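Local coordinates for Tat pathway signal sequence domain protein (Parabacteroides merdae, PDB 4Q9A), which is a putative GDSL-like lipase or acylhydrolase of the SGNH hydrolase clan and probably hydrolyses ester or related acyl bonds, though its substrate is not known, at residues V21-G26 against D97-L102; S49-F54 against Q216-M221; I103-Y108 against P164-F169; D126-L131 against A173-E178; V144-F149 against I183-Q188. All blocks are in the same frame, centred on the assembly; numbering follows the deposited sequence.

In the fold
All five contacts belong to one sandwich of helices around a parallel five-stranded sheet. Contacts 1 and 5 lie in the sheet, centres about 13 Å apart, and are joined where strands 98-102 and 142-146 run side by side. Contact 2 packs helices 51-62 and 212-226 on one side of the sheet, whereas contact 4 packs helices 120-137 and 167-179 on the other, about 23 Å away between centres. Contact 3 leads on from strand 98-102 and shares helix 167-179 with contact 4. Along the chain, contacts 3, 4 and 5 fall inside the loop closed by contact 2, which joins an early helix to the C-terminal one, while contact 1 crosses it.

Contact 1 of 5, residues V21-G26 against D97-L102; sequences VILFQG and DVLSIL
Val21-Gly26 and Val98-Leu102 are neighbouring parallel strands in the central sheet of an SGNH-hydrolase α/β/α sandwich, their axes 4.8 Å apart and turned by 16°. The tightly packed part is the middle. Here Leu23 N donates to Val98 O at 2.9 Å, Leu23 O receives Ser100 N, and Gln25 N reaches Ser100 O, each bond entering close to the line of its carbonyl. On one face Ile22 lies beside Val98, Ile22 CG1 3.9 Å from Val98 CB, both side chains running the same way; on the other, Leu23 CD2 meets Leu99 CD1 at 3.9 Å. Ser100 sets its hydroxyl trans to its own N (chi1 171°), which puts OG beside the Phe24 ring, and the same OG bonds to Trp222 NE1. The partly exposed end is built differently. Val21 O receives Val98 N and, only weakly, Asp97 N. At the opposite end, Gly26 opens the family's GDS sequence, whose serine, Ser28, is present here as phosphoserine; as in relatives, the strand leads to this probable nucleophile at the C-terminal end of the sheet's strands. Back at the exposed end, Asp97 OD2 takes Val21 N through its anti lone pair, 2.8 Å away and with an angle of 165° at the hydrogen.

Contact 2 of 5, residues S49-F54 against Q216-M221; sequences SGYVLF and QLMANM
Tyr51 places its ring between its own N and carbonyl carbon (chi1 75°), while Met218, a selenomethionine, runs out from its helix and bends back at its last torsion (chi3 71°); together these bring the methyl CE over one face of the phenol. The result is a Met-aromatic contact between helices 51-62 and 212-226, which pack together on one side of the α/β/α sandwich. CE stands 3.9 Å from the ring centroid and comes within 3.6 Å of Tyr51 CD1, whereas SE is oblique to the ring, 5.1 Å from the centroid. Val52 CG2 lies on the opposite face, and Tyr51 OH is hydrogen-bonded to Thr30 OG1, so the ring is held at its faces and its tip. Next to Met218, Ala219 CB packs against the carbonyl carbon of Phe54, about a turn beyond Tyr51. Gln216 bends at chi2 and crosses the Phe54 side chain at about a right angle, ring and amide planes 67° apart; its OE1 accepts a hydrogen bond from Thr57 OG1 of the second subunit, tying this helix pair to the dimer interface. Beside that amide, the two β-carbons, Phe54 CB and Ala219 CB, meet at 3.7 Å.

Contact 3 of 5, residues I103-Y108 against P164-F169; sequences IGVNDY and PMFDEF
An aromatic cluster of Tyr108, Phe166 and Phe169 backs the Gly-Val-Asn-Asp sequence at 104-107, which corresponds to the GxND block of SGNH hydrolases; as in relatives, Asn106 probably contributes to an oxyanion hole. Its side chain turns away from the cluster and donates through ND2 to Asn78 O. Tyr108 is central. Its CG stands trans to the backbone N (chi1 -178°), which carries the ring against both phenylalanines. With Phe169 it forms an offset edge-to-face pair, centroids 5.5 Å apart and planes at 70°, while Tyr108 CB sits over the Phe169 face, 4.0 Å from the centroid. The Phe166 ring is oblique to the tyrosine instead, and its CD1 touches Tyr108 CB at 3.6 Å near the plane of the phenylalanine. Met165 CB approaches the hydroxyl end of the phenol obliquely, and Tyr108 OH bonds to Lys161 O, which fixes the tip of the ring. Asp107 OD2 accepts Val80 N outside the cluster, while its backbone O lies obliquely by the Phe169 ring. Gly104, whose backbone angles suit a residue lacking CB, points its O into the edge of Phe166, 3.7 Å from CE1.

Contact 4 of 5, residues D126-L131 against A173-E178; sequences DLRALL and ARKLSE
Lys175 and Leu176 of helix 167-179 face Leu127, Arg128 and Leu131 of helix 120-137, where two helices lie side by side on one side of the α/β/α sandwich. The short segments run in nearly the same direction, at 28°, with axes 10.5 Å apart. Along 173-178, Ala173 comes first and turns to the sheet side, touching Phe184 and Pro148. Lys175 then sends a fully extended chain along the exposed side, its NZ 4.1 Å from Arg128 NH2; both nitrogens form salt bridges to Glu124 OE2, so the carboxylate gathers the two cations. Next comes Leu176, which meets Leu127, Arg128 and Leu131 alike. With CG trans to the carbonyl carbon (chi1 -71°), its branches divide: CD1 points inward to Leu127 CB at 3.8 Å, and CD2 lies alongside the arginine, 3.7 Å from Arg128 CB and 3.6 Å from NE. Its stem faces the following turn, CB 4.0 Å from Leu131 CD1. Ser177, on the far side of the helix, gives its hydroxyl hydrogen to Arg174 O and packs on Leu145 and Phe184. Arg128 NE has its own partner in Glu179 OE1, so the guanidinium is held from both helices. The contact is thus apolar toward the sheet and ionic at the surface, and the carboxylates probably offset the two neighbouring positive charges while the arginine chain packs beside the leucine.

Contact 5 of 5, residues V144-F149 against I183-Q188; sequences VLCEPF and IFVPFQ
Val144-Cys146 and Ile183-Val185 pair as parallel strands, their axes 4.7 Å apart and turned by 29°, with Leu145 N bonded to Ile183 O, Val185 N to Leu145 O, and Glu147 N to Val185 O at 2.8 Å. On one face Val144 CG1 meets Val185 CG2 at 3.6 Å; Cys146 SG, next along, lies oblique to the Phe187 ring in a sulfur-aromatic contact. On the other face the Phe184 ring leans obliquely on Leu145 O and Glu147, its CZ 3.5 Å from Glu147 CB. This is the edge of the five-stranded sheet within the chain, where strand 183-185 ends and Pro186, centre of an inverse gamma turn, occupies the N-cap position of helix 187-194. Glu147, extended, with chi2 -179°, reaches the start of that helix: OE1 takes Gln188 N at 3.0 Å from above the carboxylate plane. Beyond it Phe149 and Phe187 pack obliquely, centroids 5.6 Å apart, and Phe149 CD2 rests 3.5 Å from Phe187 CB. Gln188 crosses Glu147 at about a right angle and donates through NE2 to Thr150 O.

Contact 1 of 5, residues V21-G26 against D97-L102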
# COMPACT_ATOMS: atom_id res chain seq x y z
N VAL A 21 8.60 7.94 16.59
CA VAL A 21 8.77 8.65 15.32
C VAL A 21 9.59 7.77 14.36
O VAL A 21 10.69 7.32 14.72
CB VAL A 21 9.38 10.08 15.55
CG1 VAL A 21 9.90 10.71 14.26
CG2 VAL A 21 8.35 10.99 16.20
N ILE A 22 9.04 7.50 13.17
CA ILE A 22 9.74 6.72 12.13
C ILE A 22 9.98 7.64 10.94
O ILE A 22 9.05 8.30 10.47
CB ILE A 22 9.04 5.39 11.73
CG1 ILE A 22 8.90 4.46 12.95
CG2 ILE A 22 9.81 4.68 10.62
CD1 ILE A 22 7.58 3.71 12.98
N LEU A 23 11.25 7.73 10.50
CA LEU A 23 11.63 8.62 9.42
C LEU A 23 12.36 7.86 8.32
O LEU A 23 13.37 7.21 8.55
CB LEU A 23 12.51 9.79 9.94
CG LEU A 23 13.11 10.73 8.89
CD1 LEU A 23 12.05 11.51 8.14
CD2 LEU A 23 14.10 11.67 9.53
N PHE A 24 11.84 8.01 7.11
CA PHE A 24 12.39 7.44 5.88
C PHE A 24 13.18 8.52 5.18
O PHE A 24 12.69 9.64 4.97
CB PHE A 24 11.28 6.88 4.97
CG PHE A 24 10.65 5.65 5.58
CD1 PHE A 24 9.58 5.76 6.46
CD2 PHE A 24 11.16 4.39 5.32
CE1 PHE A 24 9.04 4.63 7.07
CE2 PHE A 24 10.59 3.26 5.91
CZ PHE A 24 9.55 3.39 6.79
N GLN A 25 14.42 8.19 4.88
CA GLN A 25 15.34 9.11 4.24
C GLN A 25 16.01 8.39 3.05
O GLN A 25 16.20 7.16 3.08
CB GLN A 25 16.34 9.60 5.30
CG GLN A 25 17.29 10.68 4.86
CD GLN A 25 16.60 11.96 4.50
OE1 GLN A 25 16.44 12.29 3.32
NE2 GLN A 25 16.27 12.74 5.50
N GLY A 26 16.28 9.16 1.98
CA GLY A 26 16.87 8.66 0.75
C GLY A 26 16.78 9.54 -0.48
O GLY A 26 16.87 10.76 -0.39
N ASP A 97 13.00 8.08 16.34
CA ASP A 97 13.21 6.90 17.17
C ASP A 97 13.77 5.76 16.29
O ASP A 97 14.61 4.96 16.73
CB ASP A 97 11.90 6.52 17.87
CG ASP A 97 11.47 7.54 18.92
OD1 ASP A 97 12.26 7.83 19.84
OD2 ASP A 97 10.33 8.05 18.84
N VAL A 98 13.30 5.73 15.03
CA VAL A 98 13.70 4.77 13.99
C VAL A 98 13.96 5.55 12.70
O VAL A 98 13.06 6.21 12.18
CB VAL A 98 12.64 3.65 13.81
CG1 VAL A 98 13.01 2.73 12.65
CG2 VAL A 98 12.47 2.85 15.08
N LEU A 99 15.19 5.49 12.21
CA LEU A 99 15.58 6.18 10.99
C LEU A 99 15.97 5.15 9.92
O LEU A 99 16.73 4.24 10.19
CB LEU A 99 16.74 7.16 11.30
CG LEU A 99 17.51 7.77 10.12
CD1 LEU A 99 16.68 8.81 9.38
CD2 LEU A 99 18.80 8.35 10.59
N SER A 100 15.44 5.30 8.71
CA SER A 100 15.68 4.40 7.59
C SER A 100 16.39 5.17 6.48
O SER A 100 15.97 6.27 6.10
CB SER A 100 14.37 3.77 7.10
OG SER A 100 14.58 3.08 5.88
N ILE A 101 17.48 4.59 5.97
CA ILE A 101 18.29 5.21 4.93
C ILE A 101 18.47 4.26 3.75
O ILE A 101 18.89 3.11 3.93
CB ILE A 101 19.66 5.71 5.48
CG1 ILE A 101 19.46 6.71 6.65
CG2 ILE A 101 20.56 6.32 4.35
CD1 ILE A 101 20.58 6.79 7.61
N LEU A 102 18.15 4.75 2.55
CA LEU A 102 18.35 4.05 1.28
C LEU A 102 19.05 5.03 0.36
O LEU A 102 18.42 5.97 -0.12
CB LEU A 102 17.03 3.50 0.68
CG LEU A 102 17.09 2.92 -0.75
CD1 LEU A 102 18.01 1.68 -0.82
CD2 LEU A 102 15.72 2.57 -1.26

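Contact 2 of 5, residues S49-F54 against Q216-M221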
# COMPACT_ATOMS: atom_id res chain seq x y z
N SER A 49 4.13 8.00 -3.20
CA SER A 49 3.62 6.75 -3.78
C SER A 49 4.62 5.59 -3.79
O SER A 49 4.31 4.54 -4.39
CB SER A 49 3.14 7.01 -5.21
OG SER A 49 2.37 8.19 -5.30
N GLY A 50 5.78 5.76 -3.15
CA GLY A 50 6.83 4.74 -3.14
C GLY A 50 6.66 3.64 -2.12
O GLY A 50 5.63 3.55 -1.45
N TYR A 51 7.72 2.81 -1.98
CA TYR A 51 7.79 1.73 -0.99
C TYR A 51 7.51 2.28 0.43
O TYR A 51 7.02 1.53 1.27
CB TYR A 51 9.16 1.02 -1.03
CG TYR A 51 10.30 1.81 -0.40
CD1 TYR A 51 11.01 2.75 -1.14
CD2 TYR A 51 10.64 1.63 0.94
CE1 TYR A 51 12.07 3.47 -0.57
CE2 TYR A 51 11.66 2.38 1.53
CZ TYR A 51 12.37 3.30 0.77
OH TYR A 51 13.39 4.03 1.34
N VAL A 52 7.83 3.57 0.68
CA VAL A 52 7.63 4.22 1.98
C VAL A 52 6.14 4.17 2.35
O VAL A 52 5.81 3.80 3.47
CB VAL A 52 8.20 5.65 1.99
CG1 VAL A 52 7.83 6.38 3.27
CG2 VAL A 52 9.71 5.64 1.80
N LEU A 53 5.26 4.49 1.38
CA LEU A 53 3.82 4.45 1.59
C LEU A 53 3.38 3.03 2.06
O LEU A 53 2.73 2.90 3.09
CB LEU A 53 3.09 4.87 0.29
CG LEU A 53 1.63 4.46 0.10
CD1 LEU A 53 0.72 5.13 1.12
CD2 LEU A 53 1.16 4.79 -1.31
N PHE A 54 3.82 1.99 1.33
CA PHE A 54 3.46 0.60 1.56
C PHE A 54 4.04 0.04 2.86
O PHE A 54 3.41 -0.82 3.46
CB PHE A 54 3.83 -0.24 0.35
CG PHE A 54 3.01 0.22 -0.84
CD1 PHE A 54 1.65 -0.08 -0.93
CD2 PHE A 54 3.58 1.02 -1.82
CE1 PHE A 54 0.88 0.40 -1.99
CE2 PHE A 54 2.82 1.49 -2.90
CZ PHE A 54 1.47 1.17 -2.98
N GLN A 216 5.71 -2.85 -3.07
CA GLN A 216 5.11 -3.79 -2.12
C GLN A 216 6.17 -4.79 -1.65
O GLN A 216 6.28 -5.00 -0.44
CB GLN A 216 3.90 -4.50 -2.75
CG GLN A 216 3.04 -5.30 -1.76
CD GLN A 216 2.41 -4.47 -0.65
OE1 GLN A 216 1.30 -3.91 -0.79
NE2 GLN A 216 3.08 -4.42 0.51
N LEU A 217 6.98 -5.35 -2.58
CA LEU A 217 8.08 -6.30 -2.29
C LEU A 217 9.09 -5.71 -1.29
O LEU A 217 9.48 -6.38 -0.32
CB LEU A 217 8.82 -6.68 -3.58
CG LEU A 217 9.91 -7.72 -3.45
CD1 LEU A 217 9.32 -9.11 -3.38
CD2 LEU A 217 10.86 -7.65 -4.61
N MSE A 218 9.49 -4.43 -1.53
CA MSE A 218 10.45 -3.72 -0.71
C MSE A 218 9.92 -3.50 0.67
O MSE A 218 10.66 -3.73 1.64
CB MSE A 218 10.83 -2.40 -1.36
CG MSE A 218 11.71 -2.57 -2.56
SE MSE A 218 11.90 -0.92 -3.47
CE MSE A 218 13.02 -0.00 -2.17
N ALA A 219 8.62 -3.09 0.76
CA ALA A 219 7.89 -2.86 2.01
C ALA A 219 7.91 -4.13 2.88
O ALA A 219 8.24 -4.06 4.06
CB ALA A 219 6.46 -2.44 1.72
N ASN A 220 7.62 -5.29 2.26
CA ASN A 220 7.59 -6.59 2.92
C ASN A 220 8.97 -6.98 3.45
O ASN A 220 9.07 -7.52 4.56
CB ASN A 220 7.06 -7.66 1.96
CG ASN A 220 5.63 -7.49 1.49
OD1 ASN A 220 4.86 -6.67 2.00
ND2 ASN A 220 5.24 -8.29 0.50
N MSE A 221 10.03 -6.68 2.66
CA MSE A 221 11.42 -6.96 3.03
C MSE A 221 11.82 -6.17 4.28
O MSE A 221 12.39 -6.71 5.23
CB MSE A 221 12.35 -6.62 1.88
CG MSE A 221 12.22 -7.54 0.69
SE MSE A 221 13.85 -7.57 -0.35
CE MSE A 221 14.96 -8.52 0.94

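Contact 3 of 5, residues I103-Y108 against P164-F169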
# COMPACT_ATOMS: atom_id res chain seq x y z
N ILE A 103 20.35 4.86 0.18
CA ILE A 103 21.17 5.75 -0.64
C ILE A 103 22.33 4.95 -1.26
O ILE A 103 22.84 4.01 -0.62
CB ILE A 103 21.63 6.99 0.21
CG1 ILE A 103 21.91 8.23 -0.65
CG2 ILE A 103 22.74 6.69 1.21
CD1 ILE A 103 20.65 9.07 -0.97
N GLY A 104 22.70 5.31 -2.49
CA GLY A 104 23.80 4.66 -3.19
C GLY A 104 23.69 4.51 -4.68
O GLY A 104 24.71 4.47 -5.37
N VAL A 105 22.47 4.37 -5.20
CA VAL A 105 22.28 4.16 -6.64
C VAL A 105 22.73 5.41 -7.43
O VAL A 105 23.38 5.27 -8.46
CB VAL A 105 20.85 3.70 -6.99
CG1 VAL A 105 19.82 4.83 -6.89
CG2 VAL A 105 20.80 3.03 -8.36
N ASN A 106 22.41 6.62 -6.93
CA ASN A 106 22.77 7.88 -7.58
C ASN A 106 24.27 8.14 -7.51
O ASN A 106 24.87 8.62 -8.48
CB ASN A 106 21.98 9.03 -6.98
CG ASN A 106 20.54 9.05 -7.42
OD1 ASN A 106 20.20 8.64 -8.53
ND2 ASN A 106 19.66 9.54 -6.55
N ASP A 107 24.88 7.73 -6.38
CA ASP A 107 26.30 7.80 -6.05
C ASP A 107 27.17 7.03 -7.05
O ASP A 107 28.41 7.14 -7.04
CB ASP A 107 26.50 7.25 -4.64
CG ASP A 107 25.77 8.06 -3.60
OD1 ASP A 107 24.53 7.91 -3.49
OD2 ASP A 107 26.43 8.88 -2.93
N TYR A 108 26.51 6.22 -7.90
CA TYR A 108 27.14 5.49 -8.99
C TYR A 108 26.57 5.99 -10.32
O TYR A 108 27.32 6.43 -11.18
CB TYR A 108 26.98 3.96 -8.84
CG TYR A 108 27.68 3.22 -9.95
CD1 TYR A 108 29.06 3.07 -9.95
CD2 TYR A 108 26.96 2.72 -11.04
CE1 TYR A 108 29.71 2.42 -11.00
CE2 TYR A 108 27.61 2.09 -12.10
CZ TYR A 108 28.99 1.92 -12.07
OH TYR A 108 29.64 1.28 -13.10
N PRO A 164 31.00 -5.32 -12.66
CA PRO A 164 30.80 -5.52 -11.21
C PRO A 164 30.96 -4.28 -10.32
O PRO A 164 30.81 -4.39 -9.10
CB PRO A 164 31.90 -6.53 -10.87
CG PRO A 164 33.03 -6.19 -11.81
CD PRO A 164 32.36 -5.71 -13.08
N MSE A 165 31.29 -3.13 -10.91
CA MSE A 165 31.53 -1.85 -10.23
C MSE A 165 30.52 -1.55 -9.13
O MSE A 165 30.91 -1.28 -7.99
CB MSE A 165 31.49 -0.68 -11.23
CG MSE A 165 32.68 -0.60 -12.16
SE MSE A 165 32.62 -1.95 -13.54
CE MSE A 165 31.20 -1.26 -14.69
N PHE A 166 29.22 -1.61 -9.47
CA PHE A 166 28.15 -1.27 -8.55
C PHE A 166 28.06 -2.24 -7.35
O PHE A 166 27.69 -1.79 -6.26
CB PHE A 166 26.78 -1.16 -9.26
CG PHE A 166 25.68 -0.61 -8.37
CD1 PHE A 166 25.70 0.72 -7.97
CD2 PHE A 166 24.65 -1.44 -7.92
CE1 PHE A 166 24.69 1.23 -7.14
CE2 PHE A 166 23.64 -0.93 -7.09
CZ PHE A 166 23.67 0.39 -6.71
N ASP A 167 28.47 -3.52 -7.52
CA ASP A 167 28.46 -4.52 -6.44
C ASP A 167 29.29 -4.06 -5.22
O ASP A 167 28.99 -4.46 -4.10
CB ASP A 167 28.95 -5.88 -6.94
CG ASP A 167 28.28 -6.40 -8.21
OD1 ASP A 167 27.13 -5.97 -8.50
OD2 ASP A 167 28.90 -7.27 -8.90
N GLU A 168 30.29 -3.19 -5.46
CA GLU A 168 31.17 -2.61 -4.44
C GLU A 168 30.41 -1.65 -3.55
O GLU A 168 30.74 -1.52 -2.36
CB GLU A 168 32.37 -1.91 -5.10
CG GLU A 168 33.37 -2.90 -5.68
CD GLU A 168 33.85 -4.01 -4.74
OE1 GLU A 168 34.30 -3.68 -3.62
OE2 GLU A 168 33.76 -5.20 -5.13
N PHE A 169 29.37 -1.00 -4.11
CA PHE A 169 28.48 -0.08 -3.41
C PHE A 169 27.58 -0.85 -2.45
O PHE A 169 27.37 -0.42 -1.32
CB PHE A 169 27.65 0.75 -4.41
CG PHE A 169 28.41 1.92 -5.01
CD1 PHE A 169 29.39 1.71 -5.97
CD2 PHE A 169 28.14 3.22 -4.61
CE1 PHE A 169 30.11 2.79 -6.51
CE2 PHE A 169 28.85 4.30 -5.16
CZ PHE A 169 29.83 4.07 -6.11

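Contact 4 of 5, residues D126-L131 against A173-E178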
# COMPACT_ATOMS: atom_id res chain seq x y z
N ASP A 126 31.75 8.93 3.04
CA ASP A 126 30.66 9.89 3.28
C ASP A 126 29.54 9.27 4.13
O ASP A 126 29.04 9.94 5.04
CB ASP A 126 30.10 10.43 1.96
CG ASP A 126 30.95 11.48 1.25
OD1 ASP A 126 32.14 11.66 1.64
OD2 ASP A 126 30.45 12.10 0.28
N LEU A 127 29.18 7.99 3.85
CA LEU A 127 28.14 7.27 4.58
C LEU A 127 28.60 6.97 6.02
O LEU A 127 27.83 7.19 6.96
CB LEU A 127 27.73 5.99 3.84
CG LEU A 127 26.33 5.36 4.15
CD1 LEU A 127 25.23 6.41 4.37
CD2 LEU A 127 25.92 4.42 3.04
N ARG A 128 29.89 6.59 6.17
CA ARG A 128 30.50 6.34 7.47
C ARG A 128 30.35 7.60 8.31
O ARG A 128 29.83 7.55 9.43
CB ARG A 128 31.99 5.92 7.32
CG ARG A 128 32.63 5.59 8.67
CD ARG A 128 33.98 4.89 8.59
NE ARG A 128 33.89 3.62 7.86
CZ ARG A 128 34.51 3.38 6.70
NH1 ARG A 128 35.31 4.30 6.15
NH2 ARG A 128 34.35 2.21 6.09
N ALA A 129 30.74 8.75 7.71
CA ALA A 129 30.70 10.08 8.31
C ALA A 129 29.28 10.45 8.70
O ALA A 129 29.09 10.92 9.83
CB ALA A 129 31.28 11.09 7.34
N LEU A 130 28.28 10.20 7.80
CA LEU A 130 26.86 10.48 8.05
C LEU A 130 26.29 9.62 9.20
O LEU A 130 25.50 10.12 10.01
CB LEU A 130 26.01 10.26 6.78
CG LEU A 130 24.55 10.77 6.83
CD1 LEU A 130 24.48 12.25 7.09
CD2 LEU A 130 23.82 10.48 5.52
N LEU A 131 26.70 8.35 9.28
CA LEU A 131 26.26 7.42 10.31
C LEU A 131 26.93 7.75 11.66
O LEU A 131 26.27 7.65 12.69
CB LEU A 131 26.54 5.96 9.89
CG LEU A 131 25.65 5.45 8.75
CD1 LEU A 131 26.28 4.23 8.05
CD2 LEU A 131 24.20 5.20 9.22
N ALA A 173 27.55 -0.68 1.76
CA ALA A 173 26.33 -0.50 2.55
C ALA A 173 26.25 -1.58 3.64
O ALA A 173 26.02 -1.24 4.80
CB ALA A 173 25.10 -0.55 1.66
N ARG A 174 26.57 -2.86 3.27
CA ARG A 174 26.55 -3.97 4.22
C ARG A 174 27.64 -3.81 5.28
O ARG A 174 27.33 -3.99 6.46
CB ARG A 174 26.70 -5.32 3.51
CG ARG A 174 26.50 -6.51 4.45
CD ARG A 174 26.65 -7.85 3.76
NE ARG A 174 25.56 -8.12 2.82
CZ ARG A 174 24.37 -8.59 3.16
NH1 ARG A 174 24.08 -8.84 4.43
NH2 ARG A 174 23.44 -8.81 2.23
N LYS A 175 28.88 -3.49 4.86
CA LYS A 175 30.06 -3.32 5.73
C LYS A 175 29.77 -2.28 6.83
O LYS A 175 30.15 -2.47 7.99
CB LYS A 175 31.28 -2.88 4.89
CG LYS A 175 32.59 -2.68 5.65
CD LYS A 175 33.66 -2.11 4.71
CE LYS A 175 34.99 -1.83 5.38
NZ LYS A 175 35.96 -1.23 4.43
N LEU A 176 29.06 -1.20 6.44
CA LEU A 176 28.74 -0.11 7.34
C LEU A 176 27.61 -0.49 8.27
O LEU A 176 27.63 -0.07 9.44
CB LEU A 176 28.45 1.16 6.55
CG LEU A 176 29.70 1.78 5.90
CD1 LEU A 176 29.32 2.73 4.81
CD2 LEU A 176 30.63 2.45 6.96
N SER A 177 26.64 -1.30 7.80
CA SER A 177 25.55 -1.78 8.67
C SER A 177 26.16 -2.62 9.81
O SER A 177 25.68 -2.56 10.93
CB SER A 177 24.51 -2.57 7.88
OG SER A 177 24.90 -3.91 7.68
N GLU A 178 27.26 -3.35 9.51
CA GLU A 178 27.98 -4.18 10.47
C GLU A 178 28.73 -3.29 11.46
O GLU A 178 28.58 -3.47 12.68
CB GLU A 178 28.95 -5.16 9.76
CG GLU A 178 28.27 -6.29 9.00
CD GLU A 178 29.01 -6.85 7.79
OE1 GLU A 178 30.21 -6.55 7.60
OE2 GLU A 178 28.38 -7.62 7.02

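Contact 5 of 5, residues V144-F149 against I183-Q188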
# COMPACT_ATOMS: atom_id res chain seq x y z
N VAL A 144 18.01 1.69 10.28
CA VAL A 144 17.64 0.70 9.28
C VAL A 144 18.36 1.17 8.02
O VAL A 144 17.94 2.15 7.41
CB VAL A 144 16.11 0.53 9.05
CG1 VAL A 144 15.83 -0.63 8.12
CG2 VAL A 144 15.36 0.35 10.36
N LEU A 145 19.48 0.52 7.69
CA LEU A 145 20.25 0.82 6.49
C LEU A 145 19.84 -0.17 5.41
O LEU A 145 19.88 -1.38 5.64
CB LEU A 145 21.76 0.79 6.77
CG LEU A 145 22.65 1.39 5.68
CD1 LEU A 145 22.44 2.89 5.53
CD2 LEU A 145 24.09 1.06 5.92
N CYS A 146 19.38 0.35 4.26
CA CYS A 146 18.88 -0.44 3.13
C CYS A 146 19.95 -0.65 2.05
O CYS A 146 20.76 0.25 1.78
CB CYS A 146 17.65 0.22 2.53
SG CYS A 146 16.27 0.43 3.70
N GLU A 147 19.92 -1.83 1.42
CA GLU A 147 20.85 -2.18 0.35
C GLU A 147 20.48 -1.46 -0.96
O GLU A 147 19.36 -1.69 -1.46
CB GLU A 147 20.89 -3.72 0.13
CG GLU A 147 22.00 -4.20 -0.79
CD GLU A 147 22.08 -5.69 -1.06
OE1 GLU A 147 21.02 -6.35 -1.09
OE2 GLU A 147 23.21 -6.19 -1.26
N PRO A 148 21.40 -0.65 -1.55
CA PRO A 148 21.12 -0.07 -2.89
C PRO A 148 21.05 -1.22 -3.92
O PRO A 148 21.74 -2.23 -3.73
CB PRO A 148 22.29 0.88 -3.12
CG PRO A 148 23.38 0.37 -2.27
CD PRO A 148 22.77 -0.34 -1.10
N PHE A 149 20.18 -1.12 -4.94
CA PHE A 149 19.93 -2.23 -5.86
C PHE A 149 19.66 -1.82 -7.31
O PHE A 149 19.38 -0.66 -7.59
CB PHE A 149 18.68 -3.01 -5.36
CG PHE A 149 17.44 -2.13 -5.26
CD1 PHE A 149 16.61 -1.93 -6.36
CD2 PHE A 149 17.15 -1.44 -4.09
CE1 PHE A 149 15.53 -1.06 -6.29
CE2 PHE A 149 16.06 -0.58 -4.01
CZ PHE A 149 15.25 -0.40 -5.11
N ILE A 183 20.26 -2.37 11.37
CA ILE A 183 19.46 -3.37 10.67
C ILE A 183 19.80 -3.18 9.17
O ILE A 183 20.02 -2.04 8.73
CB ILE A 183 17.93 -3.30 10.98
CG1 ILE A 183 17.64 -3.53 12.50
CG2 ILE A 183 17.09 -4.21 10.05
CD1 ILE A 183 17.21 -4.90 12.93
N PHE A 184 19.88 -4.29 8.42
CA PHE A 184 20.21 -4.23 7.01
C PHE A 184 19.10 -4.89 6.15
O PHE A 184 18.76 -6.07 6.34
CB PHE A 184 21.59 -4.86 6.78
CG PHE A 184 22.12 -4.64 5.38
CD1 PHE A 184 22.50 -3.38 4.95
CD2 PHE A 184 22.20 -5.70 4.48
CE1 PHE A 184 22.97 -3.17 3.64
CE2 PHE A 184 22.66 -5.50 3.18
CZ PHE A 184 23.06 -4.24 2.77
N VAL A 185 18.49 -4.12 5.24
CA VAL A 185 17.44 -4.66 4.36
C VAL A 185 18.14 -5.06 3.03
O VAL A 185 18.66 -4.18 2.33
CB VAL A 185 16.21 -3.73 4.15
CG1 VAL A 185 15.03 -4.53 3.62
CG2 VAL A 185 15.80 -3.02 5.44
N PRO A 186 18.24 -6.38 2.72
CA PRO A 186 18.98 -6.80 1.52
C PRO A 186 18.10 -6.84 0.27
O PRO A 186 17.78 -7.92 -0.26
CB PRO A 186 19.50 -8.19 1.90
CG PRO A 186 18.49 -8.71 2.90
CD PRO A 186 17.72 -7.55 3.46
N PHE A 187 17.72 -5.65 -0.22
CA PHE A 187 16.83 -5.48 -1.37
C PHE A 187 17.28 -6.23 -2.62
O PHE A 187 16.43 -6.82 -3.28
CB PHE A 187 16.65 -4.00 -1.69
CG PHE A 187 15.79 -3.21 -0.73
CD1 PHE A 187 14.65 -3.77 -0.17
CD2 PHE A 187 16.06 -1.87 -0.48
CE1 PHE A 187 13.82 -3.03 0.67
CE2 PHE A 187 15.23 -1.13 0.37
CZ PHE A 187 14.11 -1.71 0.93
N GLN A 188 18.59 -6.29 -2.91
CA GLN A 188 19.12 -6.98 -4.09
C GLN A 188 18.71 -8.47 -4.09
O GLN A 188 18.18 -8.93 -5.11
CB GLN A 188 20.65 -6.82 -4.22
CG GLN A 188 21.22 -7.11 -5.61
CD GLN A 188 20.72 -6.17 -6.69
OE1 GLN A 188 21.25 -5.07 -6.91
NE2 GLN A 188 19.71 -6.63 -7.44